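Local coordinates for protein hypoxanthine-guanine phosphoribosyltransferase (Thermus thermophilus, PDB 3ACD) that binds the purine nucleotides IMP and GMP and probably salvages hypoxanthine and guanine by joining them to 5-phospho-alpha-D-ribose 1-diphosphate with release of diphosphate, at residues A[155-158]-A[162-165]; A[32-37]-A[125-130]; A[20-25]-A[147-152]. One frame throughout, in Å; residues are numbered along the deposited sequence.

Contact 1. Residues A[155-158]-A[162-165]. With IMP (inosinic acid), chain B.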
# COMPACT_ATOMS: atom_id res chain seq x y z
N TYR A 155 6.35 21.78 1.03
CA TYR A 155 6.71 20.42 0.64
C TYR A 155 6.47 19.53 1.84
O TYR A 155 7.15 19.66 2.87
CB TYR A 155 8.18 20.31 0.23
CG TYR A 155 8.49 18.95 -0.35
CD1 TYR A 155 8.18 18.66 -1.67
CD2 TYR A 155 8.99 17.92 0.45
CE1 TYR A 155 8.36 17.38 -2.19
CE2 TYR A 155 9.17 16.63 -0.06
CZ TYR A 155 8.84 16.37 -1.38
OH TYR A 155 8.97 15.10 -1.89
N VAL A 156 5.52 18.62 1.71
CA VAL A 156 5.18 17.71 2.79
C VAL A 156 5.73 16.31 2.54
O VAL A 156 6.08 15.95 1.42
CB VAL A 156 3.65 17.62 2.98
CG1 VAL A 156 3.08 18.99 3.32
CG2 VAL A 156 2.99 17.07 1.71
N TYR A 157 5.80 15.51 3.60
CA TYR A 157 6.27 14.14 3.48
C TYR A 157 5.77 13.32 4.66
O TYR A 157 5.24 13.87 5.63
CB TYR A 157 7.81 14.11 3.37
CG TYR A 157 8.56 14.69 4.55
CD1 TYR A 157 9.00 13.87 5.59
CD2 TYR A 157 8.84 16.05 4.62
CE1 TYR A 157 9.71 14.40 6.67
CE2 TYR A 157 9.54 16.59 5.70
CZ TYR A 157 9.97 15.76 6.72
OH TYR A 157 10.66 16.30 7.79
N GLY A 158 5.92 12.01 4.56
CA GLY A 158 5.44 11.11 5.59
C GLY A 158 4.15 10.46 5.12
O GLY A 158 3.58 10.88 4.11
N ASP A 162 7.28 10.82 0.08
CA ASP A 162 8.71 10.84 0.31
C ASP A 162 9.41 12.18 0.27
O ASP A 162 8.88 13.19 -0.20
CB ASP A 162 9.40 9.94 -0.72
CG ASP A 162 9.42 10.56 -2.11
OD1 ASP A 162 8.32 10.84 -2.64
OD2 ASP A 162 10.51 10.79 -2.65
N ARG A 163 10.64 12.15 0.76
CA ARG A 163 11.55 13.28 0.77
C ARG A 163 12.82 12.59 0.25
O ARG A 163 13.56 11.98 1.01
CB ARG A 163 11.76 13.81 2.19
CG ARG A 163 12.72 14.98 2.27
CD ARG A 163 12.67 15.68 3.62
NE ARG A 163 12.94 14.77 4.73
CZ ARG A 163 13.34 15.17 5.93
NH1 ARG A 163 13.52 16.47 6.18
NH2 ARG A 163 13.56 14.29 6.89
N ALA A 164 13.02 12.66 -1.06
CA ALA A 164 14.17 12.02 -1.70
C ALA A 164 14.15 10.52 -1.41
O ALA A 164 15.17 9.92 -1.05
CB ALA A 164 15.48 12.64 -1.19
N GLN A 165 12.97 9.91 -1.56
CA GLN A 165 12.76 8.48 -1.35
C GLN A 165 12.67 8.03 0.11
O GLN A 165 12.23 6.92 0.39
CB GLN A 165 13.84 7.67 -2.07
CG GLN A 165 13.78 7.78 -3.60
CD GLN A 165 12.42 7.40 -4.17
OE1 GLN A 165 11.72 6.54 -3.63
NE2 GLN A 165 12.06 8.02 -5.28
P IMP B . 1.21 17.49 -9.53
O1P IMP B . 1.93 18.79 -9.57
O2P IMP B . 1.16 16.87 -11.00
O3P IMP B . -0.28 17.73 -8.97
O5' IMP B . 2.01 16.51 -8.52
C5' IMP B . 2.02 15.11 -8.79
C4' IMP B . 2.87 14.35 -7.77
O4' IMP B . 3.90 15.22 -7.21
C3' IMP B . 2.03 13.96 -6.53
O3' IMP B . 1.26 12.78 -6.77
C2' IMP B . 3.14 13.72 -5.49
O2' IMP B . 3.67 12.39 -5.61
C1' IMP B . 4.20 14.77 -5.87
N9 IMP B . 4.14 15.88 -4.90
C8 IMP B . 3.61 17.14 -5.09
N7 IMP B . 3.73 17.85 -4.01
C5 IMP B . 4.34 17.11 -3.06
C6 IMP B . 4.75 17.34 -1.70
O6 IMP B . 4.54 18.41 -1.16
N1 IMP B . 5.37 16.32 -1.03
C2 IMP B . 5.60 15.10 -1.63
N3 IMP B . 5.24 14.88 -2.88
C4 IMP B . 4.62 15.84 -3.62
O HOH W 1 11.73 14.58 -2.87

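Contact 2. Residues A[32-37]-A[125-130]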
# COMPACT_ATOMS: atom_id res chain seq x y z
N ARG A 32 -21.24 5.43 1.54
CA ARG A 32 -22.59 5.97 1.41
C ARG A 32 -22.89 6.35 -0.03
O ARG A 32 -23.93 5.99 -0.58
CB ARG A 32 -22.76 7.20 2.30
CG ARG A 32 -24.10 7.90 2.13
CD ARG A 32 -24.17 9.21 2.90
NE ARG A 32 -24.06 9.01 4.34
CZ ARG A 32 -24.17 9.98 5.24
NH1 ARG A 32 -24.39 11.23 4.85
NH2 ARG A 32 -24.06 9.71 6.54
N ASP A 33 -21.97 7.09 -0.65
CA ASP A 33 -22.14 7.53 -2.03
C ASP A 33 -22.21 6.37 -3.02
O ASP A 33 -22.90 6.45 -4.03
CB ASP A 33 -21.00 8.46 -2.45
CG ASP A 33 -21.03 9.80 -1.74
OD1 ASP A 33 -22.01 10.06 -1.01
OD2 ASP A 33 -20.08 10.58 -1.91
N TYR A 34 -21.48 5.29 -2.72
CA TYR A 34 -21.44 4.14 -3.61
C TYR A 34 -22.28 2.95 -3.17
O TYR A 34 -22.02 1.81 -3.57
CB TYR A 34 -19.99 3.69 -3.82
CG TYR A 34 -19.20 4.64 -4.68
CD1 TYR A 34 -18.92 4.33 -6.01
CD2 TYR A 34 -18.75 5.86 -4.18
CE1 TYR A 34 -18.22 5.21 -6.82
CE2 TYR A 34 -18.05 6.75 -4.98
CZ TYR A 34 -17.79 6.42 -6.30
OH TYR A 34 -17.10 7.30 -7.09
N GLN A 35 -23.29 3.19 -2.35
CA GLN A 35 -24.15 2.11 -1.89
C GLN A 35 -24.74 1.42 -3.12
O GLN A 35 -25.16 2.08 -4.07
CB GLN A 35 -25.27 2.65 -1.00
CG GLN A 35 -26.13 3.72 -1.65
CD GLN A 35 -27.15 4.31 -0.69
OE1 GLN A 35 -28.00 3.61 -0.15
NE2 GLN A 35 -27.06 5.62 -0.47
N GLY A 36 -24.75 0.09 -3.10
CA GLY A 36 -25.29 -0.68 -4.20
C GLY A 36 -24.37 -0.78 -5.40
O GLY A 36 -24.73 -1.37 -6.42
N LYS A 37 -23.17 -0.21 -5.28
CA LYS A 37 -22.20 -0.23 -6.37
C LYS A 37 -20.97 -1.03 -5.97
O LYS A 37 -20.82 -1.40 -4.81
CB LYS A 37 -21.79 1.20 -6.72
CG LYS A 37 -22.95 2.17 -6.85
CD LYS A 37 -23.86 1.81 -8.01
CE LYS A 37 -23.27 2.28 -9.33
NZ LYS A 37 -23.20 3.77 -9.37
N SER A 125 -17.97 5.86 -14.53
CA SER A 125 -17.80 7.13 -13.83
C SER A 125 -16.42 7.16 -13.20
O SER A 125 -15.78 6.13 -13.03
CB SER A 125 -18.86 7.30 -12.74
OG SER A 125 -18.65 6.38 -11.67
N VAL A 126 -15.97 8.36 -12.85
CA VAL A 126 -14.67 8.53 -12.21
C VAL A 126 -14.73 9.63 -11.17
O VAL A 126 -15.18 10.74 -11.44
CB VAL A 126 -13.57 8.92 -13.22
CG1 VAL A 126 -12.23 9.08 -12.49
CG2 VAL A 126 -13.45 7.88 -14.32
N ARG A 127 -14.30 9.30 -9.95
CA ARG A 127 -14.23 10.27 -8.88
C ARG A 127 -12.81 10.20 -8.33
O ARG A 127 -12.11 9.21 -8.54
CB ARG A 127 -15.26 9.99 -7.79
CG ARG A 127 -16.65 10.47 -8.18
CD ARG A 127 -17.63 10.48 -7.02
NE ARG A 127 -18.92 11.02 -7.44
CZ ARG A 127 -19.98 11.15 -6.65
NH1 ARG A 127 -19.91 10.78 -5.37
NH2 ARG A 127 -21.11 11.65 -7.13
N VAL A 128 -12.40 11.25 -7.64
CA VAL A 128 -11.04 11.31 -7.11
C VAL A 128 -10.97 11.45 -5.59
O VAL A 128 -11.69 12.25 -4.99
CB VAL A 128 -10.27 12.49 -7.74
CG1 VAL A 128 -8.88 12.62 -7.12
CG2 VAL A 128 -10.16 12.30 -9.24
N ALA A 129 -10.10 10.65 -4.98
CA ALA A 129 -9.87 10.71 -3.54
C ALA A 129 -8.40 11.09 -3.41
O ALA A 129 -7.54 10.45 -4.02
CB ALA A 129 -10.13 9.36 -2.90
N ALA A 130 -8.12 12.13 -2.64
CA ALA A 130 -6.75 12.59 -2.43
C ALA A 130 -6.57 12.97 -0.97
O ALA A 130 -7.43 13.60 -0.38
CB ALA A 130 -6.46 13.80 -3.32
O HOH W 2 -16.75 6.57 -9.64

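Contact 3. Residues A[20-25]-A[147-152]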
# COMPACT_ATOMS: atom_id res chain seq x y z
N LYS A 20 -6.04 9.50 10.71
CA LYS A 20 -6.89 8.33 10.89
C LYS A 20 -8.37 8.70 10.88
O LYS A 20 -9.18 8.07 10.19
CB LYS A 20 -6.55 7.61 12.20
CG LYS A 20 -7.41 6.38 12.46
CD LYS A 20 -7.04 5.69 13.76
CE LYS A 20 -7.96 4.50 14.03
NZ LYS A 20 -7.71 3.86 15.35
N LYS A 21 -8.72 9.73 11.65
CA LYS A 21 -10.11 10.18 11.72
C LYS A 21 -10.64 10.67 10.38
O LYS A 21 -11.75 10.34 9.99
CB LYS A 21 -10.25 11.31 12.75
CG LYS A 21 -10.35 10.83 14.19
CD LYS A 21 -11.64 10.05 14.42
CE LYS A 21 -11.77 9.60 15.87
NZ LYS A 21 -11.82 10.74 16.83
N ARG A 22 -9.84 11.46 9.67
CA ARG A 22 -10.26 11.98 8.37
C ARG A 22 -10.45 10.87 7.34
O ARG A 22 -11.42 10.86 6.58
CB ARG A 22 -9.25 13.01 7.86
CG ARG A 22 -9.67 13.71 6.58
CD ARG A 22 -11.05 14.35 6.73
NE ARG A 22 -11.51 14.97 5.49
CZ ARG A 22 -12.78 15.12 5.16
NH1 ARG A 22 -13.73 14.68 5.98
NH2 ARG A 22 -13.12 15.68 4.00
N VAL A 23 -9.50 9.93 7.30
CA VAL A 23 -9.59 8.83 6.35
C VAL A 23 -10.83 7.99 6.62
O VAL A 23 -11.51 7.56 5.69
CB VAL A 23 -8.32 7.95 6.43
CG1 VAL A 23 -8.48 6.70 5.57
CG2 VAL A 23 -7.12 8.76 5.96
N GLU A 24 -11.15 7.78 7.90
CA GLU A 24 -12.34 7.01 8.24
C GLU A 24 -13.58 7.76 7.77
O GLU A 24 -14.55 7.14 7.32
CB GLU A 24 -12.41 6.78 9.75
CG GLU A 24 -11.23 5.99 10.29
CD GLU A 24 -11.32 5.76 11.78
OE1 GLU A 24 -11.69 6.70 12.51
OE2 GLU A 24 -10.99 4.64 12.23
N GLU A 25 -13.55 9.08 7.86
CA GLU A 25 -14.67 9.91 7.43
C GLU A 25 -14.83 9.78 5.91
O GLU A 25 -15.94 9.61 5.41
CB GLU A 25 -14.44 11.38 7.80
CG GLU A 25 -14.21 11.62 9.29
CD GLU A 25 -14.10 13.10 9.65
OE1 GLU A 25 -13.50 13.87 8.87
OE2 GLU A 25 -14.59 13.49 10.73
N LEU A 147 -11.49 14.77 -0.41
CA LEU A 147 -10.23 15.37 -0.00
C LEU A 147 -9.99 15.25 1.49
O LEU A 147 -10.86 15.56 2.30
CB LEU A 147 -10.21 16.84 -0.40
CG LEU A 147 -8.97 17.63 0.04
CD1 LEU A 147 -7.73 17.05 -0.62
CD2 LEU A 147 -9.14 19.10 -0.33
N GLY A 148 -8.79 14.82 1.86
CA GLY A 148 -8.47 14.71 3.27
C GLY A 148 -8.27 16.09 3.87
O GLY A 148 -9.04 16.51 4.74
N PHE A 149 -7.26 16.80 3.39
CA PHE A 149 -6.95 18.12 3.92
C PHE A 149 -6.46 19.10 2.85
O PHE A 149 -5.67 18.75 1.98
CB PHE A 149 -5.83 18.01 4.97
CG PHE A 149 -6.11 17.03 6.07
CD1 PHE A 149 -6.78 17.43 7.22
CD2 PHE A 149 -5.70 15.71 5.95
CE1 PHE A 149 -7.02 16.52 8.26
CE2 PHE A 149 -5.94 14.79 6.98
CZ PHE A 149 -6.60 15.20 8.13
N GLU A 150 -6.94 20.34 2.93
CA GLU A 150 -6.46 21.37 2.01
C GLU A 150 -5.36 22.06 2.79
O GLU A 150 -5.56 22.45 3.94
CB GLU A 150 -7.57 22.36 1.66
CG GLU A 150 -7.08 23.50 0.79
CD GLU A 150 -8.18 24.47 0.43
OE1 GLU A 150 -8.97 24.15 -0.48
OE2 GLU A 150 -8.26 25.54 1.07
N ILE A 151 -4.19 22.21 2.19
CA ILE A 151 -3.07 22.84 2.88
C ILE A 151 -2.41 23.98 2.12
O ILE A 151 -2.62 24.15 0.92
CB ILE A 151 -1.97 21.80 3.22
CG1 ILE A 151 -1.39 21.22 1.92
CG2 ILE A 151 -2.56 20.68 4.07
CD1 ILE A 151 -0.17 20.33 2.12
N GLU A 152 -1.60 24.75 2.84
CA GLU A 152 -0.87 25.86 2.25
C GLU A 152 0.27 25.28 1.42
O GLU A 152 0.57 24.08 1.51
CB GLU A 152 -0.30 26.77 3.34
CG GLU A 152 0.69 26.08 4.26
CD GLU A 152 1.32 27.03 5.26
OE1 GLU A 152 2.05 27.96 4.83
OE2 GLU A 152 1.10 26.86 6.48

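Contact 1. Residues A[155-158]-A[162-165]
Tyr155 and Asp162 meet through one short hydrogen bond: the phenol OH donates to the backbone O of Asp162 at 2.6 Å. The carbonyl is approached somewhat above its own plane, while it lies at the edge of the tyrosine ring, near the ring plane. With CG anti to the backbone N (chi1 -172°), the ring extends across to 162-165 and turns one face to the nucleotide, nearly parallel to the purine; IMP N1 is 3.4 Å from Tyr155 CE1, off-centre over that face. A second grip on the hydroxyl comes from water 1, which donates to Tyr155 OH and accepts from Ala164 N, so the OH is held at two points of the 162-165 turn. A leucine in place of Tyr155 would probably leave the Asp162 carbonyl and the water without their phenol partner and uncover part of one face of the six-membered ring of the purine.

Tyr157 points its CB the same general way, but its ring, set between backbone N and carbonyl carbon (chi1 61°), meets Arg163 instead. The guanidinium lies flat on it, centres 4.1 Å apart and planes at 13°, with CZ displaced toward the hydroxyl; Arg163 CD sits over the ring in a CH-pi contact, 4.0 Å from the Tyr157 centroid. A salt bridge from Arg163 NE to Asp167 helps fix the rotation of this group. Within the turn, Gln165 N donates to Asp162 OD2 over 2.8 Å, an Asx motif using the anti lone pair.

Between the two tyrosines, the backbone of Val156 reads the base: its N donates to IMP O6 at 3.0 Å, and IMP N1 donates to its O at 2.6 Å. This pairing with a 6-oxopurine marks the base-binding site in the hood of purine phosphoribosyltransferases.

Contact 2. Residues A[32-37]-A[125-130]
Tyr34 and Arg127 make the close part of this contact. The phenol OH presses against the aliphatic stem of the arginine, 3.2 Å from Arg127 CD and 3.3 Å from Arg127 CB. Arg127 runs extended from CG to NE, and the two side chains run antiparallel alongside each other, with ring and guanidinium planes 86° apart. Tyr34 is buried, its ring also packed on Ile99 of strand 97-102 and on Tyr146.

The looser side is polar and more exposed. Asp33, at the end of helix 16-33, reaches Arg127 in a long salt bridge, OD2 to NH1 3.5 Å. Its carboxylate stands nearly square to the guanidinium, meeting it at the edge. Tyr146 OH is hydrogen-bonded to both of these atoms and thus joins the pair from the neighbouring strand. Toward the start of strand 125-130, water 2 links Tyr34 OH, at 2.7 Å, to Ser125 OG, at 2.8 Å; Ser125 OG is also bonded to Asp97.

No direct hydrogen bond crosses between 32-37 and 125-130, which implies that the helix end is probably held to the sheet by van der Waals contact of a hydroxyl with a carbon chain, a long ion pair and shared polar intermediaries.

Contact 3. Residues A[20-25]-A[147-152]
Arg22 reaches the backbone at Leu147 and Gly148 by leaving its helix with CG anti to the backbone N (chi1 -174°), which sets CG over the face of Phe149, and then bending at the next bond (chi2 54°), which turns the rest of the chain toward the two carbonyls. The setting is the Rossmann-like alpha/beta core of the phosphoribosyltransferase fold, where helix 16-33 packs on the parallel sheet that includes strand 146-150.

That strand turns a corner at Gly148. In a regular strand, successive carbonyls alternate; here the C=O bonds of Leu147 and Gly148 run nearly parallel, and both face the helix. Arg22 NE donates to Gly148 O at 3.0 Å, on a lone pair in the carbonyl plane, while Arg22 NH2 meets Leu147 O almost head-on at 2.8 Å. A weak third bond runs from NE to Leu147 O. The two carbonyls that the corner turns toward the helix are both met by a single guanidinium along one edge.

Phe149 covers the methylene part of the same side chain. Its ring end comes closer to the helix than its CB direction suggests, and Arg22 CG lies 4.1 Å from the Phe149 centroid. The closest carbon pair is Arg22 CB to Phe149 CZ at 3.4 Å. The remaining terminal nitrogen turns back to its own helix: Arg22 NH1 donates to Glu25 OE1, one turn on, at 3.0 Å, in a salt bridge close to the guanidinium plane and on the anti side of the carboxylate, but well out of the carboxylate plane.

Overall arrangement
From the N terminus, helix 16-33 supplies the first partner of contact 3 at 20-25, and its end leads into that of contact 2 at 32-37. The chain then builds much of the sheet before 125-130 closes contact 2; strand 146-150 follows, and 147-152 closes contact 3, so the loop of contact 2 lies within that of contact 3. Together they fasten two points of one helix to neighbouring strands, which meet where Ala130 O lies 2.9 Å from Gly148 N, a probable hydrogen bond. Contact 1 comes afterwards as a short local loop, some 28 Å from contact 2 between centres. It touches contact 3 through Val156 and Ile151, linking core to purine site.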